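Local coordinates for endoglucanase (Uncultured bacterium, PDB 3X17), which probably hydrolyses internal beta-1,4-glucosidic bonds of cellulose, as an endoglucanase of glycoside hydrolase family 9, at residues Glu323-Gly327 and Ser328-Asp332; Thr533-Tyr536 and Glu537-Glu540. All coordinates share one frame; numbering follows the deposited sequence.

Contact 1 of 2, residues Glu323-Gly327 and Ser328-Asp332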
ATOM      1  N   GLU A 323       3.827  -6.925 -26.821  1.00 43.89           N
ATOM      2  CA  GLU A 323       2.897  -6.010 -27.484  1.00 46.63           C
ATOM      3  C   GLU A 323       1.631  -5.687 -26.677  1.00 45.18           C
ATOM      4  O   GLU A 323       0.961  -4.695 -26.941  1.00 45.73           O
ATOM      5  CB  GLU A 323       2.544  -6.485 -28.897  1.00 46.51           C
ATOM      6  CG  GLU A 323       1.698  -7.742 -28.946  1.00 56.00           C
ATOM      7  CD  GLU A 323       2.537  -9.021 -29.019  1.00 59.83           C
ATOM      8  OE1 GLU A 323       3.784  -8.937 -28.921  1.00 61.44           O
ATOM      9  OE2 GLU A 323       1.935 -10.114 -29.139  1.00 60.18           O
ATOM     10  N   ASP A 324       1.302  -6.523 -25.698  1.00 43.56           N
ATOM     11  CA  ASP A 324       0.212  -6.224 -24.783  1.00 42.07           C
ATOM     12  C   ASP A 324       0.537  -5.030 -23.859  1.00 41.59           C
ATOM     13  O   ASP A 324      -0.331  -4.547 -23.127  1.00 38.52           O
ATOM     14  CB  ASP A 324      -0.102  -7.454 -23.932  1.00 42.76           C
ATOM     15  CG  ASP A 324      -0.795  -8.543 -24.719  1.00 43.96           C
ATOM     16  OD1 ASP A 324      -0.986  -8.366 -25.945  1.00 45.37           O
ATOM     17  OD2 ASP A 324      -1.159  -9.574 -24.098  1.00 44.56           O
ATOM     18  N   ASN A 325       1.789  -4.576 -23.882  1.00 40.38           N
ATOM     19  CA  ASN A 325       2.197  -3.431 -23.064  1.00 41.41           C
ATOM     20  C   ASN A 325       2.163  -2.084 -23.747  1.00 41.17           C
ATOM     21  O   ASN A 325       2.725  -1.131 -23.228  1.00 42.88           O
ATOM     22  CB  ASN A 325       3.587  -3.666 -22.468  1.00 41.86           C
ATOM     23  CG  ASN A 325       3.670  -4.979 -21.745  1.00 43.97           C
ATOM     24  OD1 ASN A 325       4.699  -5.649 -21.779  1.00 52.43           O
ATOM     25  ND2 ASN A 325       2.529  -5.438 -21.233  1.00 34.77           N
ATOM     26  N   SER A 326       1.523  -1.993 -24.912  1.00 41.23           N
ATOM     27  CA  SER A 326       1.589  -0.763 -25.708  1.00 40.85           C
ATOM     28  C   SER A 326       0.859   0.411 -25.046  1.00 41.58           C
ATOM     29  O   SER A 326       1.124   1.557 -25.380  1.00 42.07           O
ATOM     30  CB  SER A 326       1.039  -0.989 -27.120  1.00 39.37           C
ATOM     31  OG  SER A 326      -0.369  -1.225 -27.081  1.00 39.71           O
ATOM     32  N   GLY A 327      -0.074   0.138 -24.128  1.00 40.65           N
ATOM     33  CA  GLY A 327      -0.794   1.228 -23.453  1.00 35.13           C
ATOM     34  C   GLY A 327      -1.059   1.016 -21.968  1.00 36.56           C
ATOM     35  O   GLY A 327      -1.985   1.601 -21.387  1.00 34.82           O
ATOM     36  N   SER A 328      -0.270   0.145 -21.367  1.00 35.06           N
ATOM     37  CA  SER A 328      -0.479  -0.270 -19.983  1.00 36.00           C
ATOM     38  C   SER A 328       0.760  -1.033 -19.531  1.00 37.46           C
ATOM     39  O   SER A 328       1.587  -1.461 -20.366  1.00 37.80           O
ATOM     40  CB  SER A 328      -1.743  -1.132 -19.839  1.00 33.94           C
ATOM     41  OG  SER A 328      -1.638  -2.360 -20.526  1.00 33.53           O
ATOM     42  N   GLY A 329       0.930  -1.148 -18.216  1.00 37.75           N
ATOM     43  CA  GLY A 329       2.096  -1.850 -17.669  1.00 36.67           C
ATOM     44  C   GLY A 329       1.893  -3.351 -17.714  1.00 36.75           C
ATOM     45  O   GLY A 329       0.762  -3.818 -17.826  1.00 36.13           O
ATOM     46  N   PRO A 330       2.991  -4.127 -17.623  1.00 36.67           N
ATOM     47  CA  PRO A 330       2.907  -5.588 -17.800  1.00 36.06           C
ATOM     48  C   PRO A 330       2.354  -6.386 -16.604  1.00 34.37           C
ATOM     49  O   PRO A 330       1.678  -7.405 -16.794  1.00 34.29           O
ATOM     50  CB  PRO A 330       4.369  -5.991 -18.078  1.00 37.01           C
ATOM     51  CG  PRO A 330       5.184  -4.901 -17.454  1.00 40.76           C
ATOM     52  CD  PRO A 330       4.380  -3.636 -17.614  1.00 35.46           C
ATOM     53  N   TYR A 331       2.696  -5.976 -15.383  1.00 34.42           N
ATOM     54  CA  TYR A 331       2.520  -6.832 -14.195  1.00 33.06           C
ATOM     55  C   TYR A 331       2.799  -8.283 -14.549  1.00 32.87           C
ATOM     56  O   TYR A 331       1.960  -9.168 -14.334  1.00 33.23           O
ATOM     57  CB  TYR A 331       1.115  -6.674 -13.560  1.00 32.52           C
ATOM     58  CG  TYR A 331       0.926  -5.323 -12.900  1.00 33.92           C
ATOM     59  CD1 TYR A 331       1.800  -4.888 -11.905  1.00 36.47           C
ATOM     60  CD2 TYR A 331      -0.040  -4.424 -13.356  1.00 37.03           C
ATOM     61  CE1 TYR A 331       1.691  -3.608 -11.349  1.00 36.65           C
ATOM     62  CE2 TYR A 331      -0.177  -3.132 -12.784  1.00 32.90           C
ATOM     63  CZ  TYR A 331       0.695  -2.734 -11.788  1.00 37.81           C
ATOM     64  OH  TYR A 331       0.591  -1.473 -11.205  1.00 33.02           O
ATOM     65  N   ASP A 332       3.996  -8.528 -15.061  1.00 32.10           N
ATOM     66  CA  ASP A 332       4.320  -9.831 -15.601  1.00 33.87           C
ATOM     67  C   ASP A 332       4.852 -10.739 -14.479  1.00 34.61           C
ATOM     68  O   ASP A 332       6.082 -10.951 -14.335  1.00 36.41           O
ATOM     69  CB  ASP A 332       5.326  -9.691 -16.757  1.00 33.34           C
ATOM     70  CG  ASP A 332       6.526  -8.850 -16.389  1.00 37.01           C
ATOM     71  OD1 ASP A 332       6.413  -7.959 -15.507  1.00 38.63           O
ATOM     72  OD2 ASP A 332       7.604  -9.115 -16.947  1.00 47.81           O
TER
HETATM   73  O   HOH W   1      -2.128  -1.854 -23.414  1.00 35.90           O

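Contact 2 of 2, residues Thr533-Tyr536 and Glu537-Glu540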
ATOM      1  N   THR A 533       5.493  15.975 -12.563  1.00 36.50           N
ATOM      2  CA  THR A 533       4.459  15.169 -13.225  1.00 37.86           C
ATOM      3  C   THR A 533       4.993  14.010 -14.053  1.00 38.30           C
ATOM      4  O   THR A 533       4.426  12.912 -14.014  1.00 39.03           O
ATOM      5  CB  THR A 533       3.500  16.050 -14.071  1.00 38.22           C
ATOM      6  OG1 THR A 533       2.988  17.112 -13.240  1.00 38.18           O
ATOM      7  CG2 THR A 533       2.301  15.198 -14.584  1.00 34.24           C
ATOM      8  N   ASP A 534       6.139  14.223 -14.697  1.00 37.10           N
ATOM      9  CA  ASP A 534       6.737  13.258 -15.633  1.00 42.14           C
ATOM     10  C   ASP A 534       7.338  12.034 -14.940  1.00 41.44           C
ATOM     11  O   ASP A 534       7.641  11.039 -15.586  1.00 41.45           O
ATOM     12  CB  ASP A 534       7.861  13.944 -16.439  1.00 44.65           C
ATOM     13  CG  ASP A 534       7.627  15.446 -16.612  1.00 55.68           C
ATOM     14  OD1 ASP A 534       8.004  16.236 -15.695  1.00 60.29           O
ATOM     15  OD2 ASP A 534       6.987  15.827 -17.628  1.00 59.44           O
ATOM     16  N   SER A 535       7.706  12.184 -13.673  1.00 41.81           N
ATOM     17  CA  SER A 535       8.443  11.129 -12.991  1.00 39.78           C
ATOM     18  C   SER A 535       7.473  10.078 -12.522  1.00 39.88           C
ATOM     19  O   SER A 535       6.978  10.138 -11.399  1.00 40.99           O
ATOM     20  CB  SER A 535       9.236  11.674 -11.808  1.00 39.75           C
ATOM     21  OG  SER A 535       9.992  10.637 -11.205  1.00 43.12           O
ATOM     22  N   TYR A 536       7.141   9.153 -13.413  1.00 38.85           N
ATOM     23  CA  TYR A 536       6.215   8.110 -13.079  1.00 38.74           C
ATOM     24  C   TYR A 536       6.887   6.995 -12.257  1.00 38.55           C
ATOM     25  O   TYR A 536       6.208   6.176 -11.640  1.00 40.03           O
ATOM     26  CB  TYR A 536       5.546   7.576 -14.347  1.00 39.00           C
ATOM     27  CG  TYR A 536       6.504   6.956 -15.355  1.00 42.42           C
ATOM     28  CD1 TYR A 536       7.014   5.683 -15.156  1.00 38.69           C
ATOM     29  CD2 TYR A 536       6.872   7.632 -16.529  1.00 41.11           C
ATOM     30  CE1 TYR A 536       7.929   5.105 -16.071  1.00 39.14           C
ATOM     31  CE2 TYR A 536       7.772   7.057 -17.446  1.00 38.25           C
ATOM     32  CZ  TYR A 536       8.288   5.789 -17.205  1.00 38.57           C
ATOM     33  OH  TYR A 536       9.141   5.167 -18.101  1.00 45.06           O
ATOM     34  N   GLU A 537       8.197   6.959 -12.217  1.00 36.31           N
ATOM     35  CA  GLU A 537       8.853   5.926 -11.452  1.00 37.27           C
ATOM     36  C   GLU A 537       9.153   6.322 -10.008  1.00 36.93           C
ATOM     37  O   GLU A 537       9.682   5.584  -9.249  1.00 35.33           O
ATOM     38  CB  GLU A 537      10.087   5.407 -12.186  1.00 37.44           C
ATOM     39  CG  GLU A 537      11.335   6.167 -12.016  1.00 37.36           C
ATOM     40  CD  GLU A 537      11.376   7.397 -12.827  1.00 43.02           C
ATOM     41  OE1 GLU A 537      12.409   7.764 -13.366  1.00 64.29           O
ATOM     42  OE2 GLU A 537      10.348   8.023 -12.901  1.00 43.51           O
ATOM     43  N   THR A 538       8.752   7.506  -9.647  1.00 35.98           N
ATOM     44  CA  THR A 538       9.125   8.116  -8.387  1.00 35.73           C
ATOM     45  C   THR A 538       7.900   8.790  -7.765  1.00 35.33           C
ATOM     46  O   THR A 538       7.763   8.865  -6.536  1.00 33.79           O
ATOM     47  CB  THR A 538      10.216   9.156  -8.698  1.00 35.75           C
ATOM     48  OG1 THR A 538      11.514   8.596  -8.462  1.00 40.03           O
ATOM     49  CG2 THR A 538      10.014  10.420  -8.039  1.00 29.58           C
ATOM     50  N   ASN A 539       7.023   9.319  -8.614  1.00 31.71           N
ATOM     51  CA  ASN A 539       6.010  10.264  -8.153  1.00 32.30           C
ATOM     52  C   ASN A 539       4.626   9.900  -8.659  1.00 31.21           C
ATOM     53  O   ASN A 539       3.751  10.762  -8.850  1.00 32.23           O
ATOM     54  CB  ASN A 539       6.364  11.694  -8.563  1.00 32.82           C
ATOM     55  CG  ASN A 539       5.701  12.734  -7.677  1.00 35.13           C
ATOM     56  OD1 ASN A 539       5.617  12.574  -6.443  1.00 33.96           O
ATOM     57  ND2 ASN A 539       5.227  13.810  -8.290  1.00 27.55           N
ATOM     58  N   GLU A 540       4.442   8.615  -8.904  1.00 30.92           N
ATOM     59  CA  GLU A 540       3.140   8.106  -9.311  1.00 31.63           C
ATOM     60  C   GLU A 540       2.532   7.261  -8.175  1.00 31.63           C
ATOM     61  O   GLU A 540       3.193   6.351  -7.639  1.00 31.67           O
ATOM     62  CB  GLU A 540       3.264   7.251 -10.582  1.00 31.03           C
ATOM     63  CG  GLU A 540       1.876   6.861 -11.149  1.00 32.11           C
ATOM     64  CD  GLU A 540       1.916   5.857 -12.284  1.00 40.69           C
ATOM     65  OE1 GLU A 540       2.938   5.151 -12.445  1.00 45.42           O
ATOM     66  OE2 GLU A 540       0.893   5.750 -13.007  1.00 41.63           O
TER
HETATM   67  O   HOH W   2       6.160   6.206  -8.800  1.00 34.30           O

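Contact 1 of 2, residues Glu323-Gly327 and Ser328-Asp332
With chi1 at -52°, Asn325 carries CG beside its own backbone N and opposite its carbonyl carbon, which brings the amide group against Pro330; Ser328 has OG between its backbone N and carbonyl carbon (chi1 65°), so that the hydroxyl stands on the inner side of the bend. The Asn325 side chain and the proline ring meet at roughly a right angle. Pro330 CB, part of a compact hydrocarbon ring, packs against the end of the asparagine, 3.9 Å from Asn325 CG. In the backbone, Asn325 CA makes a bent CH...O contact of 3.4 Å with Ser328 O. All this belongs to the long loop of the (alpha/alpha)6 barrel between helices 294-312 and 337-351, where the chain comes out of a 3-10 segment that includes Asp324 and reverses through Gly327. A water bridges the bend, accepting from Gly327 N at 2.9 Å and giving a longer bond to Asp324 O at 3.3 Å. The same water is hydrogen-bonded to Ser328 OG at 3.0 Å. The short serine side chain keeps its hydroxyl close to the backbone, where it meets both this water and Lys246 NZ. That lysine, on strand 243-249, also bonds Asp324 O and Gly329 O. Further on, Tyr331 meets Tyr183 and Trp376 edge-to-face, while its OH bonds Asp176 OD2.

Contact 2 of 2, residues Thr533-Tyr536 and Glu537-Glu540
The loop that leads into helix 543-558, the last helix of the barrel, has a sequence from Tyr529 onward consistent with the C-terminal signature of glycoside hydrolase family 9, with Glu540 at the position of its conserved glutamate. The contact lies within it and begins with an inverse gamma turn centred on Ser535. Overlapping this, the chain makes an alpha-turn from Ser535 to Asn539, closed by Asn539 N donating to Ser535 O over 2.9 Å. The bond is bent, with an angle of 134° at the hydrogen, and the donor lies 31° out of the carbonyl plane.

The Ser535 side chain adds a second tie. OG is carried anti to the backbone N (chi1 -177°) and donates to Glu537 OE2 at 3.1 Å, coming from above the carboxylate plane. Glutamate suits this position because its chain, bent at chi2, can fold back over the turn. The Tyr536 ring leans obliquely on the next peptide, with CD1 3.4 Å from Glu537 N. A neighbouring loop receives both side chains: Glu537 OE1 bonds Gln516 N and Thr517 OG1, and Tyr536 OH bonds Gln516 NE2.

A water bridges one residue further on, donating to Tyr536 O at 2.8 Å and accepting from Glu540 N at 3.0 Å. Glu540 CB packs on that same carbonyl, 3.3 Å from Tyr536 O. Beyond CG the Glu540 chain is extended, and its OE2 takes a bond from Gly178 N. Asn539 turns its amide to Tyr529 OH and Asp531 OD1, a pair that an asparagine can serve together.

Three donors meet the buried carboxylate of Glu537, one at OE2 and two at OE1, which would probably spread its charge, stabilise the ionised form and fix the rotation of the group.

Along the chain from the N terminus, contact 1 comes first: residues 323-332 close a tight bend in the loop between helices 294-312 and 337-351. Contact 2, residues 533-540, coils the chain just before helix 543-558. The two are in series, neither nested nor crossed, with 200 residues between them. The centres of contact 1 and contact 2 lie about 18 Å apart. They do not touch: the nearest atoms of contacts 1 and 2 are about 7 Å apart. What relates them is a third loop of the family 9 barrel, that of Asp176 and Gly178 before helix 184-200, which both reach. Contact 1 also ties in strand 243-249, and contact 2 the loops around Gly509 and Gln516.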